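PDB 6OTV: putative isomerase YbhH from Escherichia coli, which probably acts as an isomerase of the PrpF family, related to diaminopimelate epimerase, though its substrate is not established. Local coordinates for residues 1-12 with 338-349; 245-253 with 264-272. All coordinates share one frame; numbering follows the deposited sequence. Where two conformers were deposited one is given.

Contact 1. Residues 1-12 with 338-349; sequences MKKIPCVMMRGG and TTRKIFSGEVYL. With EDO (1,2-ethanediol), chain E; EDO (1,2-ethanediol), chain N.
Arg10 reaches across to Thr338 with its guanidinium, bent back by chi3 (60°) so that NH1 lies 2.8 Å from Thr338 OG1, slightly tilted from the guanidinium plane. The same NH1 also donates to Gly12 O, this time in plane, which fixes the rotation of the group. Arg340 N lies over one face of that guanidinium and C2 of a 1,2-ethanediol over the other. Arg10 O takes two donors, Arg340 N and, at 2.6 Å, the hydroxyl Thr339 OG1, which the first torsion (chi1 -172°) swings away from its own backbone N and onto the neighbouring strand.

These residues belong to an antiparallel pair in which the N-terminal strand 3-11 runs against the C-terminal end of the chain. A classic beta bulge interrupts it: Met8 O accepts from both Ile342 N (2.9 Å) and Phe343 N (3.2 Å), and the Ile342 side chain is directed at the partner strand, CD1 stopping 4.0 Å from Arg10 CB. The partner turns a corner at Gly345, yet pairing continues through strand 346-348.

Beyond the corner, Val347 CG2 packs 3.5 Å from Cys6 CB. Glu346 folds its carboxylate back alongside the Pro5 ring and across the aliphatic part of Lys3, whose CG comes within 3.4 Å of Glu346 OE2. Leu349 and Ile4 lean on Ile38 of helix 28-39.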
loop_
_atom_site.group_PDB
_atom_site.type_symbol
_atom_site.label_atom_id
_atom_site.label_comp_id
_atom_site.label_asym_id
_atom_site.label_seq_id
_atom_site.Cartn_x
_atom_site.Cartn_y
_atom_site.Cartn_z
ATOM N N MET A 1 -6.568 36.391 -4.992
ATOM C CA MET A 1 -5.262 35.910 -5.431
ATOM C C MET A 1 -4.941 36.428 -6.831
ATOM O O MET A 1 -5.767 36.338 -7.741
ATOM C CB MET A 1 -5.211 34.377 -5.400
ATOM C CG MET A 1 -3.837 33.790 -5.710
ATOM S SD MET A 1 -3.742 31.993 -5.509
ATOM C CE MET A 1 -4.081 31.813 -3.757
ATOM N N LYS A 2 -3.736 36.976 -7.002
ATOM C CA LYS A 2 -3.321 37.538 -8.277
ATOM C C LYS A 2 -2.167 36.803 -8.940
ATOM O O LYS A 2 -1.950 36.999 -10.141
ATOM C CB LYS A 2 -2.938 39.017 -8.112
ATOM C CG LYS A 2 -4.144 39.933 -8.007
ATOM C CD LYS A 2 -5.026 39.795 -9.244
ATOM C CE LYS A 2 -6.352 40.523 -9.076
ATOM N NZ LYS A 2 -7.222 39.878 -8.054
ATOM N N LYS A 3 -1.433 35.967 -8.210
ATOM C CA LYS A 3 -0.359 35.178 -8.789
ATOM C C LYS A 3 -0.171 33.918 -7.958
ATOM O O LYS A 3 -0.522 33.873 -6.774
ATOM C CB LYS A 3 0.951 35.970 -8.864
ATOM C CG LYS A 3 1.508 36.363 -7.509
ATOM C CD LYS A 3 2.865 37.025 -7.648
ATOM C CE LYS A 3 3.461 37.356 -6.291
ATOM N NZ LYS A 3 4.788 38.014 -6.432
ATOM N N ILE A 4 0.395 32.893 -8.590
ATOM C CA ILE A 4 0.591 31.595 -7.948
ATOM C C ILE A 4 1.758 30.870 -8.612
ATOM O O ILE A 4 1.886 30.899 -9.845
ATOM C CB ILE A 4 -0.698 30.756 -8.004
ATOM C CG1 ILE A 4 -0.498 29.398 -7.330
ATOM C CG2 ILE A 4 -1.166 30.569 -9.446
ATOM C CD1 ILE A 4 -1.759 28.562 -7.281
ATOM N N PRO A 5 2.648 30.240 -7.841
ATOM C CA PRO A 5 3.688 29.402 -8.452
ATOM C C PRO A 5 3.071 28.255 -9.239
ATOM O O PRO A 5 2.073 27.658 -8.825
ATOM C CB PRO A 5 4.489 28.891 -7.247
ATOM C CG PRO A 5 4.227 29.890 -6.171
ATOM C CD PRO A 5 2.817 30.360 -6.384
ATOM N N CYS A 6 3.678 27.943 -10.380
ATOM C CA CYS A 6 3.109 26.948 -11.274
ATOM C C CYS A 6 4.211 26.306 -12.107
ATOM O O CYS A 6 5.237 26.926 -12.396
ATOM C CB CYS A 6 2.047 27.579 -12.178
ATOM S SG CYS A 6 1.257 26.444 -13.334
ATOM N N VAL A 7 3.985 25.048 -12.476
ATOM C CA VAL A 7 4.881 24.293 -13.344
ATOM C C VAL A 7 4.028 23.632 -14.418
ATOM O O VAL A 7 3.112 22.865 -14.100
ATOM C CB VAL A 7 5.686 23.229 -12.572
ATOM C CG1 VAL A 7 6.470 22.353 -13.539
ATOM C CG2 VAL A 7 6.623 23.877 -11.561
ATOM N N MET A 8 4.314 23.932 -15.683
ATOM C CA MET A 8 3.681 23.227 -16.789
ATOM C C MET A 8 4.525 22.015 -17.145
ATOM O O MET A 8 5.746 22.124 -17.302
ATOM C CB MET A 8 3.511 24.121 -18.017
ATOM C CG MET A 8 2.827 23.447 -19.195
ATOM S SD MET A 8 2.760 24.510 -20.655
ATOM C CE MET A 8 1.774 25.873 -20.042
ATOM N N MET A 9 3.876 20.867 -17.260
ATOM C CA MET A 9 4.539 19.646 -17.677
ATOM C C MET A 9 3.688 18.947 -18.721
ATOM O O MET A 9 2.454 19.004 -18.683
ATOM C CB MET A 9 4.779 18.683 -16.502
ATOM C CG MET A 9 5.568 19.260 -15.342
ATOM S SD MET A 9 5.887 18.002 -14.090
ATOM C CE MET A 9 7.080 16.970 -14.946
ATOM N N ARG A 10 4.358 18.294 -19.664
ATOM C CA ARG A 10 3.698 17.279 -20.472
ATOM C C ARG A 10 3.681 15.984 -19.675
ATOM O O ARG A 10 4.731 15.507 -19.229
ATOM C CB ARG A 10 4.407 17.078 -21.809
ATOM C CG ARG A 10 3.824 15.926 -22.631
ATOM C CD ARG A 10 4.614 15.661 -23.902
ATOM N NE ARG A 10 6.003 15.313 -23.618
ATOM C CZ ARG A 10 6.405 14.118 -23.197
ATOM N NH1 ARG A 10 5.522 13.146 -22.999
ATOM N NH2 ARG A 10 7.693 13.895 -22.966
ATOM N N GLY A 11 2.489 15.441 -19.459
ATOM C CA GLY A 11 2.359 14.131 -18.859
ATOM C C GLY A 11 1.801 13.156 -19.872
ATOM O O GLY A 11 0.599 13.174 -20.153
ATOM N N GLY A 12 2.657 12.314 -20.434
ATOM C CA GLY A 12 2.209 11.423 -21.491
ATOM C C GLY A 12 1.732 12.232 -22.681
ATOM O O GLY A 12 2.467 13.062 -23.231
ATOM N N THR A 338 5.961 8.781 -20.721
ATOM C CA THR A 338 7.048 9.741 -20.626
ATOM C C THR A 338 6.478 11.061 -20.136
ATOM O O THR A 338 5.278 11.326 -20.255
ATOM C CB THR A 338 7.773 9.954 -21.965
ATOM O OG1 THR A 338 6.914 10.670 -22.863
ATOM C CG2 THR A 338 8.173 8.619 -22.594
ATOM N N THR A 339 7.353 11.892 -19.581
ATOM C CA THR A 339 6.946 13.200 -19.095
ATOM C C THR A 339 8.086 14.179 -19.337
ATOM O O THR A 339 9.226 13.782 -19.589
ATOM C CB THR A 339 6.558 13.153 -17.607
ATOM O OG1 THR A 339 5.987 14.407 -17.214
ATOM C CG2 THR A 339 7.775 12.863 -16.740
ATOM N N ARG A 340 7.764 15.469 -19.275
ATOM C CA ARG A 340 8.783 16.494 -19.444
ATOM C C ARG A 340 8.324 17.773 -18.763
ATOM O O ARG A 340 7.164 18.171 -18.892
ATOM C CB ARG A 340 9.075 16.758 -20.926
ATOM C CG ARG A 340 10.377 17.504 -21.172
ATOM C CD ARG A 340 10.610 17.741 -22.655
ATOM N NE ARG A 340 9.764 18.807 -23.181
ATOM C CZ ARG A 340 10.065 20.101 -23.110
ATOM N NH1 ARG A 340 11.191 20.493 -22.525
ATOM N NH2 ARG A 340 9.235 21.005 -23.619
ATOM N N LYS A 341 9.240 18.406 -18.035
ATOM C CA LYS A 341 8.983 19.722 -17.471
ATOM C C LYS A 341 9.171 20.774 -18.555
ATOM O O LYS A 341 10.206 20.808 -19.227
ATOM C CB LYS A 341 9.916 19.991 -16.291
ATOM C CG LYS A 341 9.760 21.375 -15.682
ATOM C CD LYS A 341 10.648 21.550 -14.460
ATOM C CE LYS A 341 12.113 21.352 -14.804
ATOM N NZ LYS A 341 12.993 21.696 -13.652
ATOM N N ILE A 342 8.167 21.627 -18.732
ATOM C CA ILE A 342 8.145 22.610 -19.810
ATOM C C ILE A 342 8.410 24.020 -19.287
ATOM O O ILE A 342 9.340 24.691 -19.735
ATOM C CB ILE A 342 6.814 22.541 -20.590
ATOM C CG1 ILE A 342 6.632 21.151 -21.202
ATOM C CG2 ILE A 342 6.765 23.624 -21.661
ATOM C CD1 ILE A 342 5.347 20.984 -21.987
ATOM N N PHE A 343 7.643 24.461 -18.289
ATOM C CA PHE A 343 7.675 25.846 -17.824
ATOM C C PHE A 343 7.608 25.856 -16.304
ATOM O O PHE A 343 6.672 25.297 -15.726
ATOM C CB PHE A 343 6.500 26.631 -18.423
ATOM C CG PHE A 343 6.734 28.114 -18.538
ATOM C CD1 PHE A 343 7.578 28.777 -17.663
ATOM C CD2 PHE A 343 6.093 28.847 -19.527
ATOM C CE1 PHE A 343 7.785 30.139 -17.772
ATOM C CE2 PHE A 343 6.294 30.212 -19.643
ATOM C CZ PHE A 343 7.141 30.859 -18.764
ATOM N N SER A 344 8.582 26.497 -15.656
ATOM C CA SER A 344 8.602 26.634 -14.207
ATOM C C SER A 344 8.681 28.114 -13.870
ATOM O O SER A 344 9.545 28.825 -14.392
ATOM C CB SER A 344 9.779 25.882 -13.582
ATOM O OG SER A 344 9.675 25.895 -12.171
ATOM N N GLY A 345 7.775 28.577 -13.011
ATOM C CA GLY A 345 7.760 29.979 -12.642
ATOM C C GLY A 345 6.483 30.442 -11.970
ATOM O O GLY A 345 5.962 29.771 -11.072
ATOM N N GLU A 346 5.968 31.592 -12.397
ATOM C CA GLU A 346 4.825 32.229 -11.758
ATOM C C GLU A 346 3.746 32.497 -12.798
ATOM O O GLU A 346 4.038 33.016 -13.880
ATOM C CB GLU A 346 5.248 33.539 -11.082
ATOM C CG GLU A 346 4.269 34.063 -10.047
ATOM C CD GLU A 346 4.400 33.364 -8.707
ATOM O OE1 GLU A 346 5.365 32.592 -8.524
ATOM O OE2 GLU A 346 3.540 33.597 -7.831
ATOM N N VAL A 347 2.504 32.146 -12.469
ATOM C CA VAL A 347 1.352 32.422 -13.321
ATOM C C VAL A 347 0.532 33.526 -12.671
ATOM O O VAL A 347 0.304 33.508 -11.457
ATOM C CB VAL A 347 0.498 31.160 -13.558
ATOM C CG1 VAL A 347 -0.843 31.525 -14.191
ATOM C CG2 VAL A 347 1.245 30.183 -14.449
ATOM N N TYR A 348 0.096 34.489 -13.479
ATOM C CA TYR A 348 -0.636 35.654 -13.002
ATOM C C TYR A 348 -2.102 35.542 -13.392
ATOM O O TYR A 348 -2.429 35.134 -14.513
ATOM C CB TYR A 348 -0.027 36.943 -13.562
ATOM C CG TYR A 348 1.425 37.113 -13.170
ATOM C CD1 TYR A 348 1.778 37.839 -12.038
ATOM C CD2 TYR A 348 2.443 36.522 -13.915
ATOM C CE1 TYR A 348 3.102 37.985 -11.667
ATOM C CE2 TYR A 348 3.771 36.664 -13.549
ATOM C CZ TYR A 348 4.093 37.395 -12.423
ATOM O OH TYR A 348 5.413 37.540 -12.052
ATOM N N LEU A 349 -2.981 35.901 -12.458
ATOM C CA LEU A 349 -4.422 35.765 -12.613
ATOM C C LEU A 349 -5.061 37.113 -12.921
ATOM O O LEU A 349 -4.728 38.118 -12.282
ATOM C CB LEU A 349 -5.039 35.187 -11.340
ATOM C CG LEU A 349 -4.284 33.982 -10.770
ATOM C CD1 LEU A 349 -4.839 33.578 -9.411
ATOM C CD2 LEU A 349 -4.322 32.811 -11.750
HETATM C C1 EDO E . 8.810 10.998 -25.582
HETATM O O1 EDO E . 7.533 10.487 -25.189
HETATM C C2 EDO E . 8.634 12.449 -26.004
HETATM O O2 EDO E . 9.806 12.963 -26.645
HETATM C C1 EDO N . 14.535 18.892 -20.278
HETATM O O1 EDO N . 13.580 18.792 -21.340
HETATM C C2 EDO N . 13.881 19.557 -19.071
HETATM O O2 EDO N . 12.570 19.012 -18.872
#

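Contact 2. Residues 245-253 with 264-272; sequences NMVIPKPVL and NVRYFMPHS
This is a buried antiparallel beta-hairpin contact, made by strands 250-255 and 263-267 and prolonged by the proline-containing segments at their outer ends. Its strand portion is defined by a pair of backbone bonds: Leu253 N donates to Arg266 O. In return, Arg266 N lies 2.7 Å from Leu253 O; Phe268 N then donates to Pro251 O.

Side chains divide between the two faces. On one, Val252 CG2 meets the Tyr267 ring at CD1 (3.6 Å) while CG1 turns to Val265 CB, and Ile285 of helix 279-290 touches both valines. On the other, Leu253 CD1 approaches Phe268 CE2 at 3.7 Å, and Ile227 of helix 221-237 touches Phe268 and Pro251.

Past the strands, Pro270, which follows a cis peptide bond, sets CB 3.5 Å from Pro251 CD and CG 3.4 Å from Val247 O. Pro249 also follows a cis peptide bond, so each segment carries one near this end. The Lys250 chain, bent at chi2 (-103°), slants across the phenol end of Tyr267, with CG 3.4 Å from OH. A second bend, at chi4, brings its ammonium back to its own segment, where NZ donates to Val247 O at 2.8 Å from above the carbonyl plane.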
loop_
_atom_site.group_PDB
_atom_site.type_symbol
_atom_site.label_atom_id
_atom_site.label_comp_id
_atom_site.label_asym_id
_atom_site.label_seq_id
_atom_site.Cartn_x
_atom_site.Cartn_y
_atom_site.Cartn_z
ATOM N N ASN A 245 -27.341 8.896 -15.424
ATOM C CA ASN A 245 -26.594 10.140 -15.286
ATOM C C ASN A 245 -25.186 9.934 -14.747
ATOM O O ASN A 245 -24.454 10.914 -14.577
ATOM C CB ASN A 245 -27.348 11.121 -14.382
ATOM N N MET A 246 -24.793 8.699 -14.462
ATOM C CA MET A 246 -23.421 8.403 -14.087
ATOM C C MET A 246 -22.573 8.186 -15.333
ATOM O O MET A 246 -23.076 7.875 -16.415
ATOM C CB MET A 246 -23.356 7.168 -13.187
ATOM C CG MET A 246 -23.950 7.380 -11.802
ATOM S SD MET A 246 -24.757 5.919 -11.106
ATOM C CE MET A 246 -23.359 4.993 -10.473
ATOM N N VAL A 247 -21.262 8.360 -15.166
ATOM C CA VAL A 247 -20.305 8.153 -16.247
ATOM C C VAL A 247 -19.721 6.746 -16.225
ATOM O O VAL A 247 -18.784 6.459 -16.975
ATOM C CB VAL A 247 -19.188 9.210 -16.212
ATOM C CG1 VAL A 247 -19.764 10.602 -16.444
ATOM C CG2 VAL A 247 -18.431 9.168 -14.891
ATOM N N ILE A 248 -20.240 5.868 -15.372
ATOM C CA ILE A 248 -19.802 4.476 -15.334
ATOM C C ILE A 248 -21.031 3.575 -15.436
ATOM O O ILE A 248 -22.138 4.000 -15.074
ATOM C CB ILE A 248 -18.994 4.181 -14.057
ATOM C CG1 ILE A 248 -19.869 4.431 -12.826
ATOM C CG2 ILE A 248 -17.734 5.029 -14.001
ATOM C CD1 ILE A 248 -19.279 3.966 -11.534
ATOM N N PRO A 249 -20.899 2.330 -15.945
ATOM C CA PRO A 249 -19.656 1.770 -16.491
ATOM C C PRO A 249 -19.346 2.329 -17.871
ATOM O O PRO A 249 -20.265 2.735 -18.577
ATOM C CB PRO A 249 -19.951 0.274 -16.567
ATOM C CG PRO A 249 -21.412 0.230 -16.857
ATOM C CD PRO A 249 -21.997 1.346 -16.009
ATOM N N LYS A 250 -18.072 2.369 -18.235
ATOM C CA LYS A 250 -17.687 2.824 -19.562
ATOM C C LYS A 250 -17.817 1.666 -20.545
ATOM O O LYS A 250 -17.101 0.669 -20.405
ATOM C CB LYS A 250 -16.257 3.341 -19.555
ATOM C CG LYS A 250 -16.009 4.505 -18.617
ATOM C CD LYS A 250 -15.917 5.832 -19.361
ATOM C CE LYS A 250 -15.333 6.931 -18.467
ATOM N NZ LYS A 250 -16.079 7.068 -17.181
ATOM N N PRO A 251 -18.716 1.742 -21.527
ATOM C CA PRO A 251 -18.816 0.657 -22.511
ATOM C C PRO A 251 -17.649 0.692 -23.485
ATOM O O PRO A 251 -17.182 1.760 -23.887
ATOM C CB PRO A 251 -20.151 0.934 -23.214
ATOM C CG PRO A 251 -20.377 2.393 -23.034
ATOM C CD PRO A 251 -19.765 2.760 -21.712
ATOM N N VAL A 252 -17.164 -0.496 -23.842
ATOM C CA VAL A 252 -16.010 -0.649 -24.722
ATOM C C VAL A 252 -16.371 -1.625 -25.831
ATOM O O VAL A 252 -16.666 -2.795 -25.559
ATOM C CB VAL A 252 -14.765 -1.148 -23.971
ATOM C CG1 VAL A 252 -13.619 -1.317 -24.951
ATOM C CG2 VAL A 252 -14.392 -0.190 -22.847
ATOM N N LEU A 253 -16.342 -1.151 -27.073
ATOM C CA LEU A 253 -16.470 -2.034 -28.223
ATOM C C LEU A 253 -15.107 -2.631 -28.555
ATOM O O LEU A 253 -14.117 -1.903 -28.672
ATOM C CB LEU A 253 -17.025 -1.275 -29.426
ATOM C CG LEU A 253 -18.417 -0.661 -29.272
ATOM C CD1 LEU A 253 -18.883 -0.082 -30.598
ATOM C CD2 LEU A 253 -19.402 -1.700 -28.764
ATOM N N ASN A 264 -8.289 -4.495 -30.501
ATOM C CA ASN A 264 -8.663 -3.147 -30.900
ATOM C C ASN A 264 -9.923 -2.746 -30.144
ATOM O O ASN A 264 -10.840 -3.556 -29.978
ATOM C CB ASN A 264 -8.896 -3.068 -32.413
ATOM C CG ASN A 264 -9.542 -1.764 -32.837
ATOM O OD1 ASN A 264 -8.886 -0.723 -32.910
ATOM N ND2 ASN A 264 -10.838 -1.814 -33.120
ATOM N N VAL A 265 -9.971 -1.501 -29.672
ATOM C CA VAL A 265 -11.064 -1.069 -28.811
ATOM C C VAL A 265 -11.615 0.269 -29.288
ATOM O O VAL A 265 -10.935 1.057 -29.951
ATOM C CB VAL A 265 -10.640 -0.968 -27.324
ATOM C CG1 VAL A 265 -10.061 -2.291 -26.826
ATOM C CG2 VAL A 265 -9.657 0.174 -27.117
ATOM N N ARG A 266 -12.879 0.505 -28.943
ATOM C CA ARG A 266 -13.528 1.806 -29.080
ATOM C C ARG A 266 -14.113 2.152 -27.718
ATOM O O ARG A 266 -15.052 1.494 -27.258
ATOM C CB ARG A 266 -14.608 1.785 -30.163
ATOM C CG ARG A 266 -14.058 1.689 -31.580
ATOM C CD ARG A 266 -13.172 2.885 -31.900
ATOM N NE ARG A 266 -12.612 2.826 -33.250
ATOM C CZ ARG A 266 -11.430 2.295 -33.554
ATOM N NH1 ARG A 266 -10.668 1.762 -32.607
ATOM N NH2 ARG A 266 -11.006 2.296 -34.811
ATOM N N TYR A 267 -13.557 3.178 -27.079
ATOM C CA TYR A 267 -13.820 3.488 -25.677
ATOM C C TYR A 267 -14.877 4.583 -25.584
ATOM O O TYR A 267 -14.654 5.707 -26.045
ATOM C CB TYR A 267 -12.521 3.919 -24.993
ATOM C CG TYR A 267 -12.581 4.063 -23.487
ATOM C CD1 TYR A 267 -12.630 2.947 -22.664
ATOM C CD2 TYR A 267 -12.547 5.318 -22.889
ATOM C CE1 TYR A 267 -12.668 3.074 -21.284
ATOM C CE2 TYR A 267 -12.584 5.456 -21.510
ATOM C CZ TYR A 267 -12.645 4.331 -20.712
ATOM O OH TYR A 267 -12.682 4.462 -19.341
ATOM N N PHE A 268 -16.018 4.262 -24.982
ATOM C CA PHE A 268 -17.111 5.215 -24.846
ATOM C C PHE A 268 -17.132 5.810 -23.442
ATOM O O PHE A 268 -16.924 5.101 -22.452
ATOM C CB PHE A 268 -18.449 4.554 -25.183
ATOM C CG PHE A 268 -18.651 4.338 -26.657
ATOM C CD1 PHE A 268 -19.297 5.294 -27.426
ATOM C CD2 PHE A 268 -18.171 3.196 -27.281
ATOM C CE1 PHE A 268 -19.477 5.105 -28.787
ATOM C CE2 PHE A 268 -18.349 3.003 -28.641
ATOM C CZ PHE A 268 -19.002 3.959 -29.394
ATOM N N MET A 269 -17.402 7.120 -23.360
ATOM C CA MET A 269 -17.122 7.876 -22.142
ATOM C C MET A 269 -18.327 8.458 -21.404
ATOM O O MET A 269 -18.214 9.567 -20.864
ATOM C CB MET A 269 -16.177 9.034 -22.475
ATOM C CG MET A 269 -14.983 8.661 -23.334
ATOM S SD MET A 269 -14.099 10.122 -23.925
ATOM C CE MET A 269 -15.329 10.864 -24.992
ATOM N N PRO A 270 -19.485 7.777 -21.319
ATOM C CA PRO A 270 -20.007 6.528 -21.882
ATOM C C PRO A 270 -20.823 6.750 -23.149
ATOM O O PRO A 270 -21.221 5.786 -23.802
ATOM C CB PRO A 270 -20.897 5.982 -20.755
ATOM C CG PRO A 270 -20.844 7.003 -19.639
ATOM C CD PRO A 270 -20.379 8.268 -20.263
ATOM N N HIS A 271 -21.069 8.015 -23.486
ATOM C CA HIS A 271 -21.920 8.355 -24.619
ATOM C C HIS A 271 -21.117 8.565 -25.899
ATOM O O HIS A 271 -21.477 8.030 -26.952
ATOM C CB HIS A 271 -22.745 9.607 -24.299
ATOM C CG HIS A 271 -23.423 9.564 -22.965
ATOM N ND1 HIS A 271 -24.352 8.603 -22.629
ATOM C CD2 HIS A 271 -23.313 10.372 -21.883
ATOM C CE1 HIS A 271 -24.780 8.816 -21.398
ATOM N NE2 HIS A 271 -24.165 9.885 -20.923
ATOM N N SER A 272 -20.037 9.336 -25.830
ATOM C CA SER A 272 -19.207 9.631 -26.989
ATOM C C SER A 272 -18.014 8.685 -27.051
ATOM O O SER A 272 -17.599 8.100 -26.049
ATOM C CB SER A 272 -18.718 11.081 -26.956
ATOM O OG SER A 272 -19.798 11.987 -27.087
#

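How the contacts relate
Contact 1 and contact 2 lie on opposite sides of the chain's centre, their centres about 21 Å and 13 Å from it. Their centres are about 31 Å apart and their nearest atoms about 15 Å, so they do not touch. In sequence, contact 1 brings the two chain ends together, whereas contact 2 is a local hairpin lying between them. A run of paired strands connects the two: 263-267 with 306-312, then 315-322, then 332-344. An acetate lies about 3 Å from the Arg340 side chain in contact 1, and one lies about 4 Å from that of Tyr267 in contact 2; both probably come from the crystallisation liquor and are not by themselves evidence of an active site.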